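Local coordinates for geranyltranstransferase (Legionella pneumophila subsp. pneumophila, PDB 3LOM), which probably condenses isopentenyl diphosphate with allylic diphosphates to make farnesyl or geranylgeranyl diphosphate, as a magnesium-dependent enzyme of the FPP/GGPP synthase family, at residues A[142-145]-A[146-150]; A[211-214]-A[215-219]. All coordinates share one frame; numbering follows the deposited sequence.

Contact 1 of 2, residues A[142-145]-A[146-150]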
ATOM      1  N   ALA A 142      -2.400   3.622  20.362  1.00 63.46           N
ATOM      2  CA  ALA A 142      -1.023   3.137  20.376  1.00 61.18           C
ATOM      3  C   ALA A 142      -0.901   1.736  19.795  1.00 58.86           C
ATOM      4  O   ALA A 142       0.023   1.461  19.025  1.00 59.81           O
ATOM      5  CB  ALA A 142      -0.453   3.185  21.797  1.00 62.69           C
ATOM      6  N   GLN A 143      -1.844   0.865  20.155  1.00 59.07           N
ATOM      7  CA  GLN A 143      -1.875  -0.505  19.656  1.00 60.95           C
ATOM      8  C   GLN A 143      -2.240  -0.562  18.173  1.00 61.93           C
ATOM      9  O   GLN A 143      -1.665  -1.355  17.432  1.00 64.86           O
ATOM     10  CB  GLN A 143      -2.835  -1.366  20.478  1.00 65.17           C
ATOM     11  CG  GLN A 143      -2.375  -1.616  21.914  1.00 81.67           C
ATOM     12  CD  GLN A 143      -3.208  -2.666  22.639  1.00 98.82           C
ATOM     13  OE1 GLN A 143      -4.420  -2.775  22.437  1.00 98.26           O
ATOM     14  NE2 GLN A 143      -2.556  -3.439  23.499  1.00104.23           N
ATOM     15  N   VAL A 144      -3.176   0.292  17.755  1.00 55.03           N
ATOM     16  CA  VAL A 144      -3.576   0.423  16.350  1.00 61.32           C
ATOM     17  C   VAL A 144      -2.357   0.721  15.459  1.00 60.44           C
ATOM     18  O   VAL A 144      -2.147   0.059  14.434  1.00 50.84           O
ATOM     19  CB  VAL A 144      -4.675   1.516  16.172  1.00 64.95           C
ATOM     20  CG1 VAL A 144      -5.001   1.754  14.688  1.00 59.90           C
ATOM     21  CG2 VAL A 144      -5.937   1.137  16.949  1.00 52.81           C
ATOM     22  N   VAL A 145      -1.550   1.689  15.892  1.00 55.72           N
ATOM     23  CA  VAL A 145      -0.298   2.054  15.235  1.00 54.86           C
ATOM     24  C   VAL A 145       0.692   0.875  15.156  1.00 59.68           C
ATOM     25  O   VAL A 145       1.191   0.553  14.074  1.00 64.41           O
ATOM     26  CB  VAL A 145       0.326   3.298  15.916  1.00 55.02           C
ATOM     27  CG1 VAL A 145       1.741   3.569  15.418  1.00 53.27           C
ATOM     28  CG2 VAL A 145      -0.557   4.512  15.676  1.00 35.40           C
ATOM     29  N   ALA A 146       0.925   0.208  16.284  1.00 59.44           N
ATOM     30  CA  ALA A 146       1.873  -0.914  16.335  1.00 63.76           C
ATOM     31  C   ALA A 146       1.427  -2.131  15.528  1.00 59.61           C
ATOM     32  O   ALA A 146       2.268  -2.823  14.957  1.00 60.97           O
ATOM     33  CB  ALA A 146       2.187  -1.309  17.786  1.00 52.49           C
ATOM     34  N   ILE A 147       0.114  -2.380  15.489  1.00 59.22           N
ATOM     35  CA  ILE A 147      -0.483  -3.455  14.680  1.00 50.97           C
ATOM     36  C   ILE A 147      -0.254  -3.201  13.182  1.00 49.14           C
ATOM     37  O   ILE A 147       0.114  -4.114  12.429  1.00 43.86           O
ATOM     38  CB  ILE A 147      -2.005  -3.626  14.993  1.00 57.35           C
ATOM     39  CG1 ILE A 147      -2.195  -4.375  16.315  1.00 62.20           C
ATOM     40  CG2 ILE A 147      -2.753  -4.365  13.862  1.00 43.24           C
ATOM     41  CD1 ILE A 147      -3.535  -4.143  16.967  1.00 67.06           C
ATOM     42  N   THR A 148      -0.445  -1.951  12.770  1.00 45.97           N
ATOM     43  CA  THR A 148      -0.315  -1.560  11.367  1.00 49.72           C
ATOM     44  C   THR A 148       1.164  -1.542  10.955  1.00 53.93           C
ATOM     45  O   THR A 148       1.495  -1.868   9.807  1.00 56.75           O
ATOM     46  CB  THR A 148      -1.005  -0.202  11.097  1.00 43.46           C
ATOM     47  OG1 THR A 148      -2.278  -0.174  11.753  1.00 40.97           O
ATOM     48  CG2 THR A 148      -1.215   0.026   9.601  1.00 47.82           C
ATOM     49  N   GLN A 149       2.031  -1.190  11.908  1.00 52.04           N
ATOM     50  CA  GLN A 149       3.491  -1.251  11.749  1.00 38.65           C
ATOM     51  C   GLN A 149       3.959  -2.648  11.367  1.00 41.03           C
ATOM     52  O   GLN A 149       4.730  -2.804  10.422  1.00 49.52           O
ATOM     53  CB  GLN A 149       4.184  -0.819  13.046  1.00 56.41           C
ATOM     54  CG  GLN A 149       5.618  -0.329  12.879  1.00 68.57           C
ATOM     55  CD  GLN A 149       5.717   1.186  12.821  1.00 87.23           C
ATOM     56  OE1 GLN A 149       5.898   1.765  11.749  1.00 93.56           O
ATOM     57  NE2 GLN A 149       5.597   1.836  13.977  1.00 82.59           N
ATOM     58  N   VAL A 150       3.477  -3.656  12.089  1.00 40.57           N
ATOM     59  CA  VAL A 150       3.817  -5.054  11.811  1.00 47.05           C
ATOM     60  C   VAL A 150       3.545  -5.479  10.351  1.00 52.92           C
ATOM     61  O   VAL A 150       4.415  -6.075   9.711  1.00 58.30           O
ATOM     62  CB  VAL A 150       3.104  -6.011  12.795  1.00 50.68           C
ATOM     63  CG1 VAL A 150       3.375  -7.467  12.434  1.00 48.35           C
ATOM     64  CG2 VAL A 150       3.540  -5.733  14.240  1.00 50.13           C
TER
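Val144 and Thr148 meet one turn apart inside helix 141-155, a local i to i+4 contact at the surface where two subunits of the enzyme pack together. The threonine hydroxyl folds back on its own helix, a common feature of helices: OG1 lies 2.7 Å from Val144 O and donates its hydrogen to it. What puts it there is the first torsion (chi1 -44°), which sets OG1 beside the backbone N and turns the methyl CG2 away from that carbonyl. The same oxygen also takes the regular helical bond from Thr148 N at 3.1 Å, so two donors of one residue grip it. They arrive from opposite faces of the carbonyl plane, the hydroxyl tilted 30° out of it. Thr148 is buried, and the bond to Val144 O satisfies its hydroxyl within its own helix.

One residue before Thr148, Ile147 leans back over Gln143 O, its CG1 coming to 3.3 Å from that oxygen. Ile147 N holds the same Gln143 O at 2.8 Å. Gln149 N bonds to Val145 O in the ordinary helical way, and Gln149 CB rests 3.4 Å from the same oxygen.

Val144 and Thr148 pack on Leu131, Leu132 and Leu135 of helix 113-135 and also reach the second subunit, where Val144 touches Val145 of that chain and Thr148 touches its Leu132, as does Gln149. Ile147 and Val150 lie against Met199 of helix 178-201.

Contact 2 of 2, residues A[211-214]-A[215-219]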
ATOM      1  N   ILE A 211       5.104 -16.782  26.094  1.00 82.30           N
ATOM      2  CA  ILE A 211       4.001 -16.903  25.141  1.00 80.40           C
ATOM      3  C   ILE A 211       4.432 -16.363  23.773  1.00 73.02           C
ATOM      4  O   ILE A 211       4.296 -17.063  22.766  1.00 67.82           O
ATOM      5  CB  ILE A 211       2.700 -16.192  25.656  1.00 82.49           C
ATOM      6  CG1 ILE A 211       2.123 -16.897  26.898  1.00 83.92           C
ATOM      7  CG2 ILE A 211       1.641 -16.097  24.562  1.00 86.71           C
ATOM      8  CD1 ILE A 211       1.880 -18.404  26.761  1.00 83.32           C
ATOM      9  N   LYS A 212       4.962 -15.135  23.764  1.00 67.74           N
ATOM     10  CA  LYS A 212       5.504 -14.479  22.566  1.00 65.07           C
ATOM     11  C   LYS A 212       6.439 -15.386  21.775  1.00 68.52           C
ATOM     12  O   LYS A 212       6.225 -15.622  20.587  1.00 74.22           O
ATOM     13  CB  LYS A 212       6.250 -13.194  22.943  1.00 66.41           C
ATOM     14  CG  LYS A 212       5.366 -12.055  23.444  1.00 67.09           C
ATOM     15  CD  LYS A 212       6.201 -10.820  23.749  1.00 66.99           C
ATOM     16  CE  LYS A 212       5.344  -9.691  24.293  1.00 86.57           C
ATOM     17  NZ  LYS A 212       6.143  -8.460  24.553  1.00 92.74           N
ATOM     18  N   SER A 213       7.449 -15.918  22.459  1.00 69.68           N
ATOM     19  CA  SER A 213       8.439 -16.811  21.859  1.00 69.95           C
ATOM     20  C   SER A 213       7.859 -18.130  21.338  1.00 68.09           C
ATOM     21  O   SER A 213       8.392 -18.709  20.389  1.00 70.01           O
ATOM     22  CB  SER A 213       9.559 -17.095  22.863  1.00 65.22           C
ATOM     23  OG  SER A 213      10.176 -18.342  22.597  1.00 69.72           O
ATOM     24  N   ALA A 214       6.785 -18.604  21.965  1.00 65.78           N
ATOM     25  CA  ALA A 214       6.130 -19.845  21.550  1.00 67.35           C
ATOM     26  C   ALA A 214       5.348 -19.674  20.244  1.00 67.51           C
ATOM     27  O   ALA A 214       5.298 -20.591  19.420  1.00 71.38           O
ATOM     28  CB  ALA A 214       5.223 -20.379  22.656  1.00 66.67           C
ATOM     29  N   LEU A 215       4.739 -18.502  20.062  1.00 58.90           N
ATOM     30  CA  LEU A 215       4.014 -18.203  18.828  1.00 61.16           C
ATOM     31  C   LEU A 215       5.005 -17.978  17.687  1.00 60.27           C
ATOM     32  O   LEU A 215       4.889 -18.600  16.622  1.00 52.94           O
ATOM     33  CB  LEU A 215       3.090 -16.992  19.005  1.00 59.44           C
ATOM     34  CG  LEU A 215       1.854 -17.162  19.902  1.00 60.91           C
ATOM     35  CD1 LEU A 215       1.110 -15.849  20.039  1.00 62.00           C
ATOM     36  CD2 LEU A 215       0.910 -18.252  19.390  1.00 52.73           C
ATOM     37  N   ARG A 216       5.991 -17.118  17.951  1.00 57.05           N
ATOM     38  CA  ARG A 216       7.089 -16.807  17.031  1.00 55.86           C
ATOM     39  C   ARG A 216       7.811 -18.032  16.464  1.00 55.11           C
ATOM     40  O   ARG A 216       8.143 -18.059  15.278  1.00 61.95           O
ATOM     41  CB  ARG A 216       8.083 -15.849  17.697  1.00 56.33           C
ATOM     42  CG  ARG A 216       7.564 -14.426  17.774  1.00 52.82           C
ATOM     43  CD  ARG A 216       8.254 -13.593  18.836  1.00 57.92           C
ATOM     44  NE  ARG A 216       7.694 -12.242  18.879  1.00 55.98           N
ATOM     45  CZ  ARG A 216       8.034 -11.300  19.754  1.00 64.10           C
ATOM     46  NH1 ARG A 216       8.943 -11.541  20.690  1.00 72.38           N
ATOM     47  NH2 ARG A 216       7.454 -10.107  19.694  1.00 64.35           N
ATOM     48  N   THR A 217       8.024 -19.042  17.304  1.00 59.31           N
ATOM     49  CA  THR A 217       8.632 -20.301  16.869  1.00 54.91           C
ATOM     50  C   THR A 217       7.685 -21.079  15.948  1.00 58.15           C
ATOM     51  O   THR A 217       8.101 -21.530  14.874  1.00 56.23           O
ATOM     52  CB  THR A 217       9.083 -21.164  18.074  1.00 53.84           C
ATOM     53  OG1 THR A 217       9.970 -20.398  18.896  1.00 62.96           O
ATOM     54  CG2 THR A 217       9.805 -22.433  17.621  1.00 46.44           C
ATOM     55  N   TYR A 218       6.417 -21.218  16.355  1.00 58.88           N
ATOM     56  CA  TYR A 218       5.404 -21.845  15.495  1.00 52.44           C
ATOM     57  C   TYR A 218       5.351 -21.145  14.134  1.00 47.79           C
ATOM     58  O   TYR A 218       5.438 -21.802  13.105  1.00 43.84           O
ATOM     59  CB  TYR A 218       4.014 -21.870  16.153  1.00 52.11           C
ATOM     60  CG  TYR A 218       2.963 -22.553  15.295  1.00 57.76           C
ATOM     61  CD1 TYR A 218       2.870 -23.943  15.245  1.00 56.51           C
ATOM     62  CD2 TYR A 218       2.073 -21.809  14.516  1.00 66.87           C
ATOM     63  CE1 TYR A 218       1.919 -24.575  14.446  1.00 59.70           C
ATOM     64  CE2 TYR A 218       1.116 -22.431  13.712  1.00 52.14           C
ATOM     65  CZ  TYR A 218       1.045 -23.810  13.686  1.00 58.47           C
ATOM     66  OH  TYR A 218       0.106 -24.424  12.897  1.00 51.40           O
ATOM     67  N   GLY A 219       5.244 -19.814  14.159  1.00 49.75           N
ATOM     68  CA  GLY A 219       5.237 -18.976  12.958  1.00 49.40           C
ATOM     69  C   GLY A 219       6.405 -19.103  11.990  1.00 58.51           C
ATOM     70  O   GLY A 219       6.192 -19.171  10.774  1.00 58.69           O
TER
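Arg216 runs back along helix 209-236 beside Lys212, one turn earlier: a lysine and an arginine at i and i+4 on one helix of the all-helical polyprenyl synthase fold. Its CB sits 3.4 Å from Lys212 O, the oxygen that Arg216 N holds by a nearly straight helical bond (N-H...O 172°). With CG placed beside the backbone N (chi1 -75°), the chain turns toward the preceding turn: CG lies 3.3 Å from Lys212 O and CD 3.4 Å, passing over the carbonyl. Beyond CD it stays extended, and NE leaves that oxygen for a salt bridge with Glu198. At the tip, NH1 approaches Lys212 CB at 3.9 Å; this methylene lies over one face of the guanidinium, offset toward its rim. The two long side chains run side by side in the same direction. Lys212 NZ lies 5.3 Å from Arg216 NH2, near but not in contact, and Glu198 probably offsets the charge of the arginine.

The hydroxyl of Thr217 turns back along the helix. OG1 donates to Ser213 O at 2.8 Å, almost in line with the carbonyl, while Thr217 N reaches the same oxygen at 3.1 Å from well above the carbonyl plane. Two bonds from one residue therefore hold a single acceptor.

Around the segment, Lys212 and Leu215 pack on Leu201 of helix 178-201, the same helix that supplies Glu198. Elsewhere, Ile211 touches Ile65 and Phe284, Ala214 O is hydrogen-bonded to Ser280 OG, and Tyr218 OH to Thr295 on helix 289-303.

In the fold
Contact 1 comes first along the chain, on helix 141-155, and contact 2 follows on helix 209-236; both belong to the helical polyprenyl synthase fold of the chain. Their centres are 19 Å apart and their nearest atoms about 8 Å, so the two do not touch. Helix 178-201 is their common neighbour: Glu198 packs against Val150, in the segment 146-150, and makes the salt bridge to Arg216 in contact 2. The surroundings differ otherwise. Segments 142-150 also face the second subunit, whereas no other chain of the assembly touches 211-219, which packs within its own subunit. Helix 178-201 thus lies against both helices, one of which also reaches the dimer interface.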